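Local atomic coordinates of protein ShdD (Sedimentibacter hydroxybenzoicus, PDB entry 7AE5), a protein that takes part in the non-oxidative decarboxylation and detoxification of phenolic derivatives under anaerobic conditions, although its precise biochemical role is unknown. Residues C31-R36 / P41-K46. Numbering follows the deposited sequence.
Sequences CCYSWR and PVVMEK. With ZN (zinc ion), chain Z.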
loop_
_atom_site.group_PDB
_atom_site.type_symbol
_atom_site.label_atom_id
_atom_site.label_comp_id
_atom_site.label_asym_id
_atom_site.label_seq_id
_atom_site.Cartn_x
_atom_site.Cartn_y
_atom_site.Cartn_z
ATOM N N CYS H 31 4.046 36.043 36.773
ATOM C CA CYS H 31 4.289 34.854 35.964
ATOM C C CYS H 31 5.538 34.083 36.376
ATOM O O CYS H 31 5.913 33.123 35.690
ATOM C CB CYS H 31 4.376 35.234 34.483
ATOM S SG CYS H 31 5.976 35.886 33.968
ATOM N N CYS H 32 6.196 34.478 37.466
ATOM C CA CYS H 32 7.323 33.773 38.076
ATOM C C CYS H 32 8.576 33.751 37.209
ATOM O O CYS H 32 9.535 33.050 37.551
ATOM C CB CYS H 32 6.957 32.333 38.457
ATOM S SG CYS H 32 5.376 32.156 39.304
ATOM N N TYR H 33 8.603 34.489 36.101
ATOM C CA TYR H 33 9.822 34.584 35.310
ATOM C C TYR H 33 10.915 35.272 36.118
ATOM O O TYR H 33 10.675 36.279 36.786
ATOM C CB TYR H 33 9.563 35.354 34.014
ATOM C CG TYR H 33 10.721 35.335 33.038
ATOM C CD1 TYR H 33 11.057 34.176 32.347
ATOM C CD2 TYR H 33 11.476 36.477 32.805
ATOM C CE1 TYR H 33 12.115 34.157 31.452
ATOM C CE2 TYR H 33 12.536 36.467 31.914
ATOM C CZ TYR H 33 12.849 35.305 31.240
ATOM O OH TYR H 33 13.903 35.293 30.354
ATOM N N SER H 34 12.123 34.717 36.062
ATOM C CA SER H 34 13.254 35.256 36.799
ATOM C C SER H 34 14.451 35.410 35.872
ATOM O O SER H 34 14.577 34.697 34.872
ATOM C CB SER H 34 13.626 34.369 37.994
ATOM O OG SER H 34 14.064 33.093 37.565
ATOM N N TRP H 35 15.332 36.349 36.216
ATOM C CA TRP H 35 16.493 36.623 35.380
ATOM C C TRP H 35 17.540 37.383 36.180
ATOM O O TRP H 35 17.232 38.066 37.161
ATOM C CB TRP H 35 16.103 37.407 34.120
ATOM C CG TRP H 35 15.684 38.824 34.371
ATOM C CD1 TRP H 35 16.474 39.936 34.316
ATOM C CD2 TRP H 35 14.368 39.284 34.702
ATOM N NE1 TRP H 35 15.734 41.057 34.598
ATOM C CE2 TRP H 35 14.437 40.685 34.838
ATOM C CE3 TRP H 35 13.139 38.648 34.901
ATOM C CZ2 TRP H 35 13.325 41.460 35.163
ATOM C CZ3 TRP H 35 12.036 39.418 35.222
ATOM C CH2 TRP H 35 12.137 40.809 35.350
ATOM N N ARG H 36 18.787 37.250 35.738
ATOM C CA ARG H 36 19.918 37.939 36.340
ATOM C C ARG H 36 20.098 39.311 35.703
ATOM O O ARG H 36 19.816 39.507 34.517
ATOM C CB ARG H 36 21.198 37.117 36.171
ATOM C CG ARG H 36 22.188 37.238 37.317
ATOM C CD ARG H 36 23.439 36.411 37.049
ATOM N NE ARG H 36 23.122 35.024 36.727
ATOM C CZ ARG H 36 22.898 34.077 37.628
ATOM N NH1 ARG H 36 22.946 34.333 38.925
ATOM N NH2 ARG H 36 22.618 32.844 37.218
ATOM N N PRO H 41 17.415 39.461 28.502
ATOM C CA PRO H 41 16.605 38.380 27.922
ATOM C C PRO H 41 15.694 38.878 26.810
ATOM O O PRO H 41 14.976 39.868 26.968
ATOM C CB PRO H 41 15.796 37.859 29.119
ATOM C CG PRO H 41 16.437 38.466 30.340
ATOM C CD PRO H 41 17.018 39.763 29.885
ATOM N N VAL H 42 15.734 38.179 25.681
ATOM C CA VAL H 42 14.779 38.355 24.595
ATOM C C VAL H 42 13.882 37.124 24.613
ATOM O O VAL H 42 14.280 36.039 24.174
ATOM C CB VAL H 42 15.466 38.533 23.236
ATOM C CG1 VAL H 42 14.442 38.472 22.110
ATOM C CG2 VAL H 42 16.223 39.851 23.194
ATOM N N VAL H 43 12.675 37.282 25.145
ATOM C CA VAL H 43 11.698 36.200 25.156
ATOM C C VAL H 43 11.051 36.133 23.780
ATOM O O VAL H 43 10.529 37.137 23.284
ATOM C CB VAL H 43 10.646 36.415 26.253
ATOM C CG1 VAL H 43 9.611 35.303 26.222
ATOM C CG2 VAL H 43 11.312 36.499 27.617
ATOM N N MET H 44 11.100 34.958 23.155
ATOM C CA MET H 44 10.436 34.779 21.871
ATOM C C MET H 44 8.946 35.075 22.000
ATOM O O MET H 44 8.354 34.976 23.078
ATOM C CB MET H 44 10.637 33.359 21.341
ATOM C CG MET H 44 12.080 32.900 21.252
ATOM S SD MET H 44 12.182 31.230 20.578
ATOM C CE MET H 44 13.853 31.209 19.932
ATOM N N GLU H 45 8.340 35.443 20.869
ATOM C CA GLU H 45 6.942 35.863 20.875
ATOM C C GLU H 45 6.030 34.776 21.430
ATOM O O GLU H 45 5.072 35.070 22.155
ATOM C CB GLU H 45 6.509 36.253 19.462
ATOM C CG GLU H 45 5.128 36.876 19.392
ATOM C CD GLU H 45 5.050 38.193 20.136
ATOM O OE1 GLU H 45 5.990 39.006 20.006
ATOM O OE2 GLU H 45 4.053 38.413 20.854
ATOM N N LYS H 46 6.319 33.511 21.116
ATOM C CA LYS H 46 5.434 32.421 21.505
ATOM C C LYS H 46 5.533 32.066 22.983
ATOM O O LYS H 46 4.628 31.407 23.508
ATOM C CB LYS H 46 5.722 31.180 20.658
ATOM C CG LYS H 46 7.109 30.592 20.851
ATOM C CD LYS H 46 7.157 29.148 20.377
ATOM C CE LYS H 46 7.866 29.031 19.036
ATOM N NZ LYS H 46 9.279 29.491 19.117
HETATM ZN ZN ZN Z . 6.082 38.190 34.253
#
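Tyr33 and Trp35 meet Pro41 and Val43 in a small, buried, mainly apolar contact. It joins strand 34-36, an outer strand of the antiparallel sheet within this chain, and Tyr33 just before it, to the loop between that strand and helix 51-55. Tyr33 CB already points at the loop, and with CG anti to the backbone N (chi1 -172°) the ring carries its OH there. Its hydroxyl end does most of the touching. Pro41 CB sits at the ring edge, near the ring plane, 3.4 Å from Tyr33 OH. Val43 brings one branch, with CG2 4.0 Å from Tyr33 OH. These two side chains run past each other in opposite senses. Pro41 CG lies 3.9 Å from Trp35 CB, and the side chains cross at about a right angle. Two residues before Tyr33, Cys31 SG binds the zinc ion at 2.3 Å. Cys3, Cys6 and Cys28 complete the two CxxC pairs, consistent with a zinc-ribbon-like site. Tyr33 N makes a weak hydrogen bond to Cys31 SG (3.7 Å). His4 meets the Trp35 ring edge-to-face. No hydrogen bond links the two segments, so their direct association rests on van der Waals contact, while the zinc bond at Cys31 probably steadies the chain leading into Tyr33.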